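Local coordinates for protein IWS1 (Encephalitozoon cuniculi, PDB 2XPP) that probably acts as a nuclear transcription factor that helps regulate transcription by RNA polymerase II, at residues M94-E99 / Q132-E137; K23-N28 / P72-S77; L7-S12 / K51-S56; F112-P117 / S126-V131. All coordinates share one frame; numbering follows the deposited sequence.

Interaction 1 (M94-E99 / Q132-E137); sequences MKIHKE and QKWTNE
Ile96 packs on the indole of Trp134, and this is the tight half of the contact. CD1 of Ile96 comes within 3.7 Å of Trp134 CZ2. The other branch, CG2 of Ile96, lies over one face of the indole, offset toward the rim. With chi1 at -69°, CG2 stands anti to the backbone N of Ile96, while CG1 lies beside that N and carries CD1 to the six-membered ring. The indole has one polar atom at its edge, NE1, which donates in the ring plane to a water 2.9 Å from Trp134 NE1. The same water accepts from Lys133 NZ at 3.1 Å and donates to Met94 O at 2.9 Å. Lys133 reaches it with its chain fully extended. The water thus links the carbonyl of Met94 in the loop to Lys133 and Trp134 on the helix.

The other half is looser and nearer solvent. Glu137 bends at chi2 and brings its carboxylate to the exposed His97. His97 ND1 gives Glu137 OE1 a weak bond, 3.5 Å long and bent to 133°. The ring and carboxylate planes are 36° apart. His97 is the N-cap of helix 98-104, so the acidic group probably sits favourably near that helix start. The backbone N of Lys98 is nevertheless buried here without a partner.

The loop 94-97 bridges several helices. Ile96 also touches Leu58 of helix 54-59, Leu63 of helix 62-70 and Leu101 of helix 98-104. Trp134 spans from Leu101 to Val106 and Val110 of helix 106-115, and an aromatic side chain of another protein's chain packs on it.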
loop_
_atom_site.group_PDB
_atom_site.type_symbol
_atom_site.label_atom_id
_atom_site.label_comp_id
_atom_site.label_asym_id
_atom_site.label_seq_id
_atom_site.Cartn_x
_atom_site.Cartn_y
_atom_site.Cartn_z
ATOM N N MET A 94 -11.336 -0.943 -1.227
ATOM C CA MET A 94 -11.489 -0.869 0.238
ATOM C C MET A 94 -12.101 0.438 0.732
ATOM O O MET A 94 -11.812 1.519 0.175
ATOM C CB MET A 94 -10.109 -1.078 0.889
ATOM C CG MET A 94 -9.673 -2.499 0.756
ATOM S SD MET A 94 -7.983 -2.644 1.345
ATOM C CE MET A 94 -7.954 -4.364 1.793
ATOM N N LYS A 95 -12.955 0.355 1.774
ATOM C CA LYS A 95 -13.578 1.555 2.332
ATOM C C LYS A 95 -12.594 2.203 3.330
ATOM O O LYS A 95 -12.755 2.083 4.542
ATOM C CB LYS A 95 -14.918 1.231 3.011
ATOM C CG LYS A 95 -15.963 0.776 2.013
ATOM C CD LYS A 95 -17.343 0.584 2.612
ATOM C CE LYS A 95 -18.306 0.017 1.566
ATOM N NZ LYS A 95 -19.724 -0.227 2.072
ATOM N N ILE A 96 -11.636 2.932 2.762
ATOM C CA ILE A 96 -10.504 3.533 3.484
ATOM C C ILE A 96 -10.806 4.963 3.900
ATOM O O ILE A 96 -11.184 5.803 3.065
ATOM C CB ILE A 96 -9.237 3.399 2.635
ATOM C CG1 ILE A 96 -8.817 1.913 2.555
ATOM C CG2 ILE A 96 -8.122 4.227 3.202
ATOM C CD1 ILE A 96 -7.726 1.628 1.476
ATOM N N HIS A 97 -10.641 5.243 5.182
ATOM C CA HIS A 97 -11.037 6.526 5.711
ATOM C C HIS A 97 -9.825 7.201 6.326
ATOM O O HIS A 97 -8.746 6.609 6.415
ATOM C CB HIS A 97 -12.192 6.382 6.727
ATOM C CG HIS A 97 -13.435 5.753 6.145
ATOM N ND1 HIS A 97 -13.893 6.027 4.870
ATOM C CD2 HIS A 97 -14.291 4.837 6.657
ATOM C CE1 HIS A 97 -14.987 5.324 4.631
ATOM N NE2 HIS A 97 -15.253 4.596 5.701
ATOM N N LYS A 98 -10.017 8.450 6.753
ATOM C CA LYS A 98 -8.910 9.241 7.297
ATOM C C LYS A 98 -8.015 8.503 8.301
ATOM O O LYS A 98 -6.798 8.550 8.187
ATOM C CB LYS A 98 -9.510 10.509 7.913
ATOM C CG LYS A 98 -8.496 11.360 8.681
ATOM C CD LYS A 98 -9.188 12.560 9.356
ATOM C CE LYS A 98 -10.224 12.165 10.418
ATOM N NZ LYS A 98 -11.634 12.171 9.888
ATOM N N GLU A 99 -8.618 7.850 9.292
ATOM C CA GLU A 99 -7.865 7.201 10.366
ATOM C C GLU A 99 -7.009 6.068 9.865
ATOM O O GLU A 99 -5.857 5.927 10.282
ATOM C CB GLU A 99 -8.805 6.726 11.485
ATOM C CG GLU A 99 -9.578 7.874 12.187
ATOM C CD GLU A 99 -10.856 8.348 11.453
ATOM O OE1 GLU A 99 -11.282 7.748 10.390
ATOM O OE2 GLU A 99 -11.426 9.351 11.970
ATOM N N GLN A 132 -6.675 10.844 -5.649
ATOM C CA GLN A 132 -7.803 11.763 -5.723
ATOM C C GLN A 132 -8.997 11.266 -4.910
ATOM O O GLN A 132 -9.711 12.083 -4.363
ATOM C CB GLN A 132 -8.207 12.036 -7.187
ATOM C CG GLN A 132 -7.090 12.866 -7.873
ATOM C CD GLN A 132 -6.537 14.024 -6.973
ATOM O OE1 GLN A 132 -5.403 13.939 -6.474
ATOM N NE2 GLN A 132 -7.344 15.072 -6.771
ATOM N N LYS A 133 -9.214 9.952 -4.868
ATOM C CA LYS A 133 -10.302 9.373 -4.064
ATOM C C LYS A 133 -10.071 9.635 -2.578
ATOM O O LYS A 133 -10.975 10.129 -1.858
ATOM C CB LYS A 133 -10.356 7.858 -4.262
ATOM C CG LYS A 133 -11.502 7.172 -3.454
ATOM C CD LYS A 133 -11.517 5.656 -3.762
ATOM C CE LYS A 133 -12.573 4.946 -2.936
ATOM N NZ LYS A 133 -12.493 3.496 -3.298
ATOM N N TRP A 134 -8.882 9.296 -2.125
ATOM C CA TRP A 134 -8.524 9.480 -0.696
ATOM C C TRP A 134 -8.445 10.943 -0.288
ATOM O O TRP A 134 -8.648 11.271 0.902
ATOM C CB TRP A 134 -7.215 8.799 -0.393
ATOM C CG TRP A 134 -7.311 7.302 -0.517
ATOM C CD1 TRP A 134 -8.455 6.553 -0.615
ATOM C CD2 TRP A 134 -6.221 6.397 -0.577
ATOM N NE1 TRP A 134 -8.121 5.204 -0.742
ATOM C CE2 TRP A 134 -6.756 5.094 -0.729
ATOM C CE3 TRP A 134 -4.833 6.556 -0.548
ATOM C CZ2 TRP A 134 -5.936 3.940 -0.808
ATOM C CZ3 TRP A 134 -4.023 5.401 -0.627
ATOM C CH2 TRP A 134 -4.590 4.121 -0.754
ATOM N N THR A 135 -8.142 11.839 -1.244
ATOM C CA THR A 135 -8.181 13.302 -0.919
ATOM C C THR A 135 -9.539 13.752 -0.410
ATOM O O THR A 135 -9.611 14.676 0.408
ATOM C CB THR A 135 -7.674 14.191 -2.089
ATOM O OG1 THR A 135 -6.338 13.779 -2.403
ATOM C CG2 THR A 135 -7.728 15.699 -1.728
ATOM N N ASN A 136 -10.611 13.108 -0.869
ATOM C CA ASN A 136 -11.926 13.372 -0.324
ATOM C C ASN A 136 -12.001 13.211 1.182
ATOM O O ASN A 136 -12.805 13.911 1.798
ATOM C CB ASN A 136 -13.013 12.522 -0.972
ATOM C CG ASN A 136 -13.312 12.946 -2.376
ATOM O OD1 ASN A 136 -13.653 14.078 -2.618
ATOM N ND2 ASN A 136 -13.173 12.026 -3.312
ATOM N N GLU A 137 -11.216 12.291 1.753
ATOM C CA GLU A 137 -11.201 12.067 3.219
ATOM C C GLU A 137 -10.653 13.270 3.950
ATOM O O GLU A 137 -10.960 13.503 5.142
ATOM C CB GLU A 137 -10.431 10.798 3.586
ATOM C CG GLU A 137 -10.943 9.550 2.875
ATOM C CD GLU A 137 -12.409 9.214 3.179
ATOM O OE1 GLU A 137 -12.803 9.264 4.358
ATOM O OE2 GLU A 137 -13.166 8.891 2.225
HETATM O O HOH W 1 -10.006 3.089 -1.475
#

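Interaction 2 (K23-N28 / P72-S77); sequences KDNANN and PLPDKS
Asn28 reaches from helix 5-30 to the loop at Leu73, Pro74 and Asp75. Its CB rests on Leu73 CD2 at 3.7 Å. CG stands anti to the backbone N of Asn28, chi1 176°, which sends the amide outward over the loop. OD1 of Asn28 takes a weak bond from Asp75 N, 3.2 Å away, and also lies against CD of Pro74. At the tip, Asn28 ND2 donates to Asp75 OD2 at 3.0 Å. This bond is fairly straight, 161°, and runs close to the amide plane. It meets the oxygen from above the carboxylate plane, 68° out of it, and the two flat groups stand almost perpendicular. The amide thus meets Asp75 twice, firmly at the carboxylate and weakly at the backbone N.

The loop joins helix 62-70 to helix 81-92. Leu73 to Lys76 form a type I beta turn, and Asp75 adds an Asx turn. Asp75 OD1 accepts from Ser77 N at 3.0 Å and, through its syn lone pair, from Ser77 OG at 2.6 Å. These two bonds fix the carboxylate that Asn28 meets.

One helical turn earlier, Asn25 OD1 touches Pro74 CD at 3.4 Å. A water accepts from Asn25 ND2 and lies within bonding distance of Pro72 O. On the same helix, the neighbouring Asp24 is salt-bridged to Lys37 and accepts from the backbone N of Gly36, at the start of helix 36-48.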
loop_
_atom_site.group_PDB
_atom_site.type_symbol
_atom_site.label_atom_id
_atom_site.label_comp_id
_atom_site.label_asym_id
_atom_site.label_seq_id
_atom_site.Cartn_x
_atom_site.Cartn_y
_atom_site.Cartn_z
ATOM N N LYS A 23 11.094 -11.955 4.083
ATOM C CA LYS A 23 11.933 -12.971 3.372
ATOM C C LYS A 23 12.427 -12.412 2.044
ATOM O O LYS A 23 13.601 -12.644 1.688
ATOM C CB LYS A 23 11.162 -14.254 3.142
ATOM C CG LYS A 23 12.028 -15.525 2.802
ATOM C CD LYS A 23 11.234 -16.793 3.217
ATOM C CE LYS A 23 10.796 -16.696 4.730
ATOM N NZ LYS A 23 9.400 -17.193 5.150
ATOM N N ASP A 24 11.571 -11.653 1.352
ATOM C CA ASP A 24 11.950 -11.126 0.028
ATOM C C ASP A 24 12.978 -10.045 0.271
ATOM O O ASP A 24 14.001 -9.980 -0.425
ATOM C CB ASP A 24 10.731 -10.544 -0.719
ATOM C CG ASP A 24 10.068 -11.541 -1.649
ATOM O OD1 ASP A 24 10.447 -12.743 -1.679
ATOM O OD2 ASP A 24 9.155 -11.062 -2.384
ATOM N N ASN A 25 12.754 -9.231 1.310
ATOM C CA ASN A 25 13.727 -8.178 1.573
ATOM C C ASN A 25 15.104 -8.707 1.989
ATOM O O ASN A 25 16.132 -8.190 1.533
ATOM C CB ASN A 25 13.159 -7.105 2.517
ATOM C CG ASN A 25 12.176 -6.174 1.799
ATOM O OD1 ASN A 25 12.050 -6.190 0.588
ATOM N ND2 ASN A 25 11.485 -5.350 2.564
ATOM N N ALA A 26 15.130 -9.722 2.843
ATOM C CA ALA A 26 16.343 -10.395 3.256
ATOM C C ALA A 26 17.041 -11.027 2.058
ATOM O O ALA A 26 18.284 -10.979 1.943
ATOM C CB ALA A 26 16.001 -11.501 4.277
ATOM N N ASN A 27 16.239 -11.641 1.183
ATOM C CA ASN A 27 16.842 -12.273 -0.002
ATOM C C ASN A 27 17.407 -11.204 -0.942
ATOM O O ASN A 27 18.440 -11.423 -1.557
ATOM C CB ASN A 27 15.851 -13.212 -0.727
ATOM C CG ASN A 27 15.605 -14.532 0.063
ATOM O OD1 ASN A 27 16.372 -14.876 0.961
ATOM N ND2 ASN A 27 14.540 -15.277 -0.295
ATOM N N ASN A 28 16.721 -10.067 -1.080
ATOM C CA ASN A 28 17.281 -9.006 -1.930
ATOM C C ASN A 28 18.644 -8.526 -1.418
ATOM O O ASN A 28 19.583 -8.360 -2.186
ATOM C CB ASN A 28 16.265 -7.873 -2.074
ATOM C CG ASN A 28 16.775 -6.720 -2.845
ATOM O OD1 ASN A 28 17.262 -5.736 -2.285
ATOM N ND2 ASN A 28 16.656 -6.809 -4.139
ATOM N N PRO A 72 9.805 0.317 -2.079
ATOM C CA PRO A 72 11.024 -0.194 -2.748
ATOM C C PRO A 72 11.684 -1.309 -1.935
ATOM O O PRO A 72 11.595 -1.340 -0.702
ATOM C CB PRO A 72 11.971 1.007 -2.768
ATOM C CG PRO A 72 11.059 2.203 -2.521
ATOM C CD PRO A 72 9.941 1.735 -1.685
ATOM N N LEU A 73 12.319 -2.195 -2.652
ATOM C CA LEU A 73 13.261 -3.145 -2.056
ATOM C C LEU A 73 14.502 -2.447 -1.441
ATOM O O LEU A 73 14.804 -1.282 -1.770
ATOM C CB LEU A 73 13.726 -4.147 -3.124
ATOM C CG LEU A 73 12.582 -5.153 -3.241
ATOM C CD1 LEU A 73 11.519 -4.741 -4.262
ATOM C CD2 LEU A 73 13.063 -6.561 -3.426
ATOM N N PRO A 74 15.242 -3.157 -0.541
ATOM C CA PRO A 74 16.445 -2.581 0.043
ATOM C C PRO A 74 17.464 -1.990 -0.945
ATOM O O PRO A 74 18.212 -1.055 -0.593
ATOM C CB PRO A 74 17.052 -3.755 0.864
ATOM C CG PRO A 74 15.860 -4.595 1.188
ATOM C CD PRO A 74 14.981 -4.522 -0.039
ATOM N N ASP A 75 17.526 -2.511 -2.166
ATOM C CA ASP A 75 18.481 -2.040 -3.162
ATOM C C ASP A 75 17.912 -0.908 -4.043
ATOM O O ASP A 75 18.520 -0.541 -5.056
ATOM C CB ASP A 75 18.982 -3.203 -4.030
ATOM C CG ASP A 75 17.881 -3.777 -4.944
ATOM O OD1 ASP A 75 16.716 -3.333 -4.884
ATOM O OD2 ASP A 75 18.187 -4.738 -5.679
ATOM N N LYS A 76 16.789 -0.338 -3.613
ATOM C CA LYS A 76 16.081 0.771 -4.306
ATOM C C LYS A 76 15.214 0.341 -5.474
ATOM O O LYS A 76 14.469 1.184 -6.047
ATOM C CB LYS A 76 17.042 1.846 -4.822
ATOM C CG LYS A 76 17.849 2.506 -3.719
ATOM C CD LYS A 76 18.724 3.666 -4.230
ATOM C CE LYS A 76 20.047 3.225 -4.662
ATOM N NZ LYS A 76 20.787 4.381 -5.262
ATOM N N SER A 77 15.282 -0.931 -5.842
ATOM C CA SER A 77 14.436 -1.399 -6.944
ATOM C C SER A 77 12.952 -1.467 -6.550
ATOM O O SER A 77 12.623 -1.504 -5.380
ATOM C CB SER A 77 14.881 -2.771 -7.461
ATOM O OG SER A 77 14.734 -3.761 -6.467
HETATM O O HOH W 2 9.851 -3.126 0.966
#

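Interaction 3 (L7-S12 / K51-S56); sequences LEISRS and KALQES
Leu7 serves two neighbours: its CB lies over one face of the Arg11 guanidinium, and its CD2 meets Ser56 CB of the facing segment at 4.2 Å. The guanidinium plane is 4.1 Å from Leu7 CB, which sits over its centre. Arg11 NE makes a salt bridge with Glu60 OE1, so Arg11 links helix 5-30 to the residues following helix 54-59.

The closest approach is at Ser10. Its OG lies 3.2 Å from Ser56 CB, a tight fit of two small side chains. This OG is not without a partner: it is hydrogen-bonded to Val6 O of its own helix. Chi1 of -62° places OG beside the backbone N, where it can turn back to that carbonyl.

Beside it, Ile9 CG2 touches Leu53 CD2 at 3.7 Å. The two side chains cross at about a right angle, and CG2 also meets Leu53 CD1. Val6 also touches Leu53, and reaches Ser56.

The two backbones come near at Leu7 and Ser56, with CA atoms 6.1 Å apart. In this all-helical fold, helix 5-30 packs on the start of helix 54-59 and the residue before it; the small serines are consistent with the close approach.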
loop_
_atom_site.group_PDB
_atom_site.type_symbol
_atom_site.label_atom_id
_atom_site.label_comp_id
_atom_site.label_asym_id
_atom_site.label_seq_id
_atom_site.Cartn_x
_atom_site.Cartn_y
_atom_site.Cartn_z
ATOM N N LEU A 7 -11.319 -12.099 13.236
ATOM C CA LEU A 7 -10.018 -11.549 13.658
ATOM C C LEU A 7 -8.847 -12.534 13.504
ATOM O O LEU A 7 -7.754 -12.123 13.070
ATOM C CB LEU A 7 -10.092 -10.935 15.081
ATOM C CG LEU A 7 -10.814 -9.556 15.070
ATOM C CD1 LEU A 7 -11.133 -9.121 16.458
ATOM C CD2 LEU A 7 -10.097 -8.401 14.292
ATOM N N GLU A 8 -9.065 -13.815 13.784
ATOM C CA GLU A 8 -8.014 -14.815 13.645
ATOM C C GLU A 8 -7.612 -14.915 12.186
ATOM O O GLU A 8 -6.420 -15.011 11.851
ATOM C CB GLU A 8 -8.478 -16.161 14.173
ATOM C CG GLU A 8 -8.577 -16.199 15.689
ATOM C CD GLU A 8 -9.429 -17.359 16.249
ATOM O OE1 GLU A 8 -9.804 -18.301 15.500
ATOM O OE2 GLU A 8 -9.716 -17.335 17.465
ATOM N N ILE A 9 -8.612 -14.907 11.306
ATOM C CA ILE A 9 -8.310 -14.962 9.867
ATOM C C ILE A 9 -7.497 -13.745 9.427
ATOM O O ILE A 9 -6.506 -13.865 8.723
ATOM C CB ILE A 9 -9.594 -15.168 8.992
ATOM C CG1 ILE A 9 -10.143 -16.567 9.221
ATOM C CG2 ILE A 9 -9.217 -14.982 7.489
ATOM C CD1 ILE A 9 -11.608 -16.735 8.948
ATOM N N SER A 10 -7.903 -12.565 9.875
ATOM C CA SER A 10 -7.247 -11.352 9.430
ATOM C C SER A 10 -5.831 -11.295 9.986
ATOM O O SER A 10 -4.892 -10.937 9.257
ATOM C CB SER A 10 -8.053 -10.122 9.849
ATOM O OG SER A 10 -9.336 -10.133 9.239
ATOM N N ARG A 11 -5.657 -11.669 11.254
ATOM C CA ARG A 11 -4.312 -11.685 11.859
ATOM C C ARG A 11 -3.385 -12.685 11.166
ATOM O O ARG A 11 -2.214 -12.382 10.946
ATOM C CB ARG A 11 -4.394 -11.956 13.358
ATOM C CG ARG A 11 -4.974 -10.756 14.093
ATOM C CD ARG A 11 -5.257 -10.955 15.591
ATOM N NE ARG A 11 -5.907 -9.728 16.090
ATOM C CZ ARG A 11 -6.702 -9.628 17.150
ATOM N NH1 ARG A 11 -7.013 -10.706 17.871
ATOM N NH2 ARG A 11 -7.233 -8.439 17.479
ATOM N N SER A 12 -3.912 -13.856 10.808
ATOM C CA SER A 12 -3.154 -14.851 10.006
ATOM C C SER A 12 -2.678 -14.324 8.625
ATOM O O SER A 12 -1.506 -14.495 8.252
ATOM C CB SER A 12 -3.974 -16.147 9.866
ATOM O OG SER A 12 -3.390 -17.022 8.904
ATOM N N LYS A 51 -15.209 -8.948 0.961
ATOM C CA LYS A 51 -15.999 -7.919 1.643
ATOM C C LYS A 51 -16.267 -8.297 3.103
ATOM O O LYS A 51 -16.327 -7.414 3.961
ATOM C CB LYS A 51 -17.322 -7.661 0.907
ATOM C CG LYS A 51 -17.130 -7.054 -0.514
ATOM C CD LYS A 51 -16.294 -5.780 -0.512
ATOM C CE LYS A 51 -16.436 -5.035 -1.818
ATOM N NZ LYS A 51 -15.339 -4.044 -1.920
ATOM N N ALA A 52 -16.365 -9.590 3.389
ATOM C CA ALA A 52 -16.678 -10.024 4.764
ATOM C C ALA A 52 -15.448 -9.807 5.664
ATOM O O ALA A 52 -15.601 -9.543 6.862
ATOM C CB ALA A 52 -17.075 -11.457 4.797
ATOM N N LEU A 53 -14.258 -9.917 5.087
ATOM C CA LEU A 53 -13.014 -9.733 5.871
ATOM C C LEU A 53 -12.565 -8.276 5.978
ATOM O O LEU A 53 -11.669 -7.926 6.779
ATOM C CB LEU A 53 -11.865 -10.521 5.268
ATOM C CG LEU A 53 -11.792 -12.031 5.380
ATOM C CD1 LEU A 53 -10.484 -12.444 4.707
ATOM C CD2 LEU A 53 -11.809 -12.457 6.831
ATOM N N GLN A 54 -13.162 -7.414 5.158
ATOM C CA GLN A 54 -12.554 -6.099 4.915
ATOM C C GLN A 54 -12.354 -5.249 6.153
ATOM O O GLN A 54 -11.258 -4.675 6.374
ATOM C CB GLN A 54 -13.353 -5.297 3.875
ATOM C CG GLN A 54 -12.624 -4.000 3.499
ATOM C CD GLN A 54 -13.206 -3.353 2.263
ATOM O OE1 GLN A 54 -13.859 -2.306 2.367
ATOM N NE2 GLN A 54 -13.026 -4.010 1.077
ATOM N N GLU A 55 -13.409 -5.105 6.942
ATOM C CA GLU A 55 -13.303 -4.248 8.111
ATOM C C GLU A 55 -12.308 -4.775 9.124
ATOM O O GLU A 55 -11.606 -3.992 9.734
ATOM C CB GLU A 55 -14.640 -4.080 8.797
ATOM C CG GLU A 55 -15.530 -3.026 8.150
ATOM C CD GLU A 55 -14.848 -1.646 8.048
ATOM O OE1 GLU A 55 -14.600 -0.982 9.078
ATOM O OE2 GLU A 55 -14.564 -1.238 6.918
ATOM N N SER A 56 -12.296 -6.093 9.330
ATOM C CA SER A 56 -11.341 -6.713 10.250
ATOM C C SER A 56 -9.926 -6.496 9.764
ATOM O O SER A 56 -9.036 -6.166 10.549
ATOM C CB SER A 56 -11.572 -8.213 10.379
ATOM O OG SER A 56 -12.794 -8.477 11.012
#

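Interaction 4 (F112-P117 / S126-V131); sequences FYSINP and SAKALV
Ala127 presses its methyl group against Tyr113 and Ser114 of helix 106-115. Its CB lies 3.5 Å from Ser114 N and 3.6 Å from Tyr113 CB. Ser114 CB meets Lys128 CG at 3.6 Å on the next position of helix 121-138. The helices are close here, with the CA atoms of Ser114 and Ala127 only 4.9 Å apart. Val131 CG2 approaches Ser114 OG more loosely.

Lys128 runs alongside this edge and covers the carbonyl of Ser114, its CE 3.2 Å from Ser114 O. A bend at chi4, -78°, then turns its NZ to a water 2.7 Å away. That water donates to Ser114 OG at 2.8 Å.

The second shell holds these groups in place. Ser114 OG, set between the backbone N and the carbonyl carbon by chi1 of 75°, is hydrogen-bonded to Tyr111 O. Tyr113 points its ring away from the contact, and its OH bonds to Leu70 O of helix 62-70. Val110 of helix 106-115 touches Ala127, Leu130 and Val131.

The chemistry is divided. Small, mostly apolar groups permit close approach of two successive helices in the TFIIS N-terminal-like bundle. The lysine ammonium reaches the Ser114 hydroxyl through a water, and its charge, near the end of helix 106-115, may also favour the carbonyl there.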
loop_
_atom_site.group_PDB
_atom_site.type_symbol
_atom_site.label_atom_id
_atom_site.label_comp_id
_atom_site.label_asym_id
_atom_site.label_seq_id
_atom_site.Cartn_x
_atom_site.Cartn_y
_atom_site.Cartn_z
ATOM N N PHE A 112 3.754 8.398 -4.150
ATOM C CA PHE A 112 4.965 8.246 -4.926
ATOM C C PHE A 112 4.692 7.575 -6.287
ATOM O O PHE A 112 5.233 7.994 -7.321
ATOM C CB PHE A 112 6.036 7.477 -4.141
ATOM C CG PHE A 112 7.269 7.219 -4.970
ATOM C CD1 PHE A 112 8.088 8.286 -5.394
ATOM C CD2 PHE A 112 7.553 5.941 -5.367
ATOM C CE1 PHE A 112 9.234 8.035 -6.209
ATOM C CE2 PHE A 112 8.670 5.678 -6.178
ATOM C CZ PHE A 112 9.488 6.713 -6.599
ATOM N N TYR A 113 3.825 6.566 -6.299
ATOM C CA TYR A 113 3.508 5.888 -7.540
ATOM C C TYR A 113 2.927 6.885 -8.527
ATOM O O TYR A 113 3.208 6.775 -9.731
ATOM C CB TYR A 113 2.518 4.762 -7.316
ATOM C CG TYR A 113 3.141 3.447 -6.855
ATOM C CD1 TYR A 113 2.640 2.231 -7.347
ATOM C CD2 TYR A 113 4.204 3.402 -5.925
ATOM C CE1 TYR A 113 3.185 0.985 -6.929
ATOM C CE2 TYR A 113 4.764 2.148 -5.519
ATOM C CZ TYR A 113 4.245 0.968 -6.041
ATOM O OH TYR A 113 4.736 -0.267 -5.677
ATOM N N SER A 114 2.126 7.830 -8.029
ATOM C CA SER A 114 1.437 8.798 -8.896
ATOM C C SER A 114 2.401 9.794 -9.544
ATOM O O SER A 114 2.041 10.445 -10.536
ATOM C CB SER A 114 0.310 9.535 -8.150
ATOM O OG SER A 114 0.765 10.552 -7.231
ATOM N N ILE A 115 3.615 9.909 -9.000
ATOM C CA ILE A 115 4.573 10.918 -9.502
ATOM C C ILE A 115 5.880 10.328 -10.023
ATOM O O ILE A 115 6.728 11.055 -10.579
ATOM C CB ILE A 115 4.846 12.021 -8.458
ATOM C CG1 ILE A 115 5.521 11.442 -7.205
ATOM C CG2 ILE A 115 3.549 12.762 -8.090
ATOM C CD1 ILE A 115 6.251 12.483 -6.372
ATOM N N ASN A 116 6.043 9.020 -9.878
ATOM C CA ASN A 116 7.301 8.347 -10.228
ATOM C C ASN A 116 7.517 8.345 -11.746
ATOM O O ASN A 116 6.747 7.718 -12.458
ATOM C CB ASN A 116 7.277 6.918 -9.669
ATOM C CG ASN A 116 8.502 6.108 -10.045
ATOM O OD1 ASN A 116 9.431 6.613 -10.709
ATOM N ND2 ASN A 116 8.517 4.855 -9.632
ATOM N N PRO A 117 8.581 9.026 -12.252
ATOM C CA PRO A 117 8.732 9.066 -13.723
ATOM C C PRO A 117 9.036 7.717 -14.376
ATOM O O PRO A 117 8.715 7.503 -15.558
ATOM C CB PRO A 117 9.874 10.069 -13.957
ATOM C CG PRO A 117 10.520 10.278 -12.634
ATOM C CD PRO A 117 9.515 9.927 -11.563
ATOM N N SER A 126 -3.524 4.921 -12.322
ATOM C CA SER A 126 -4.247 4.218 -11.225
ATOM C C SER A 126 -3.964 4.845 -9.871
ATOM O O SER A 126 -4.879 5.073 -9.086
ATOM C CB SER A 126 -3.935 2.701 -11.149
ATOM O OG SER A 126 -4.444 2.091 -12.330
ATOM N N ALA A 127 -2.687 5.136 -9.605
ATOM C CA ALA A 127 -2.300 5.738 -8.334
ATOM C C ALA A 127 -2.915 7.152 -8.196
ATOM O O ALA A 127 -3.327 7.549 -7.114
ATOM C CB ALA A 127 -0.754 5.836 -8.256
ATOM N N LYS A 128 -2.876 7.913 -9.269
ATOM C CA LYS A 128 -3.429 9.286 -9.254
ATOM C C LYS A 128 -4.894 9.238 -8.867
ATOM O O LYS A 128 -5.378 10.045 -8.060
ATOM C CB LYS A 128 -3.253 9.964 -10.599
ATOM C CG LYS A 128 -1.887 10.564 -10.765
ATOM C CD LYS A 128 -1.776 11.427 -12.006
ATOM C CE LYS A 128 -0.341 11.940 -12.147
ATOM N NZ LYS A 128 -0.060 13.101 -11.205
ATOM N N ALA A 129 -5.634 8.291 -9.462
ATOM C CA ALA A 129 -7.057 8.202 -9.167
ATOM C C ALA A 129 -7.310 7.819 -7.686
ATOM O O ALA A 129 -8.253 8.323 -7.019
ATOM C CB ALA A 129 -7.694 7.178 -10.123
ATOM N N LEU A 130 -6.463 6.943 -7.161
ATOM C CA LEU A 130 -6.573 6.529 -5.788
ATOM C C LEU A 130 -6.239 7.725 -4.855
ATOM O O LEU A 130 -6.933 7.957 -3.845
ATOM C CB LEU A 130 -5.610 5.363 -5.565
ATOM C CG LEU A 130 -5.789 4.504 -4.357
ATOM C CD1 LEU A 130 -7.249 3.983 -4.226
ATOM C CD2 LEU A 130 -4.813 3.295 -4.494
ATOM N N VAL A 131 -5.202 8.503 -5.198
ATOM C CA VAL A 131 -4.884 9.721 -4.417
ATOM C C VAL A 131 -6.080 10.655 -4.468
ATOM O O VAL A 131 -6.484 11.242 -3.458
ATOM C CB VAL A 131 -3.604 10.463 -4.938
ATOM C CG1 VAL A 131 -3.396 11.859 -4.282
ATOM C CG2 VAL A 131 -2.377 9.633 -4.722
HETATM O O HOH W 3 -0.105 12.904 -8.474
#

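Interactions 2 and 3 alternate along the chain and both use helix 5-30, near its two ends; the centres of the two contacts are about 27 Å apart. Interactions 1 and 4 come later and share helix 121-138, interaction 4 lying between the two segments of interaction 1. Their centres are about 15 Å apart, and all four segments belong to the TFIIS N-terminal domain. Interactions 1 and 3 touch through a probable hydrogen bond from Lys95 N to Gln54 OE1. Interactions 1 and 2 lie on opposite sides of the chain's centre, about 29 Å apart between centres. Thus the first helix is joined to helix 54-59 and loop 72-77, the last to helix 106-115 and the loop before helix 98-104.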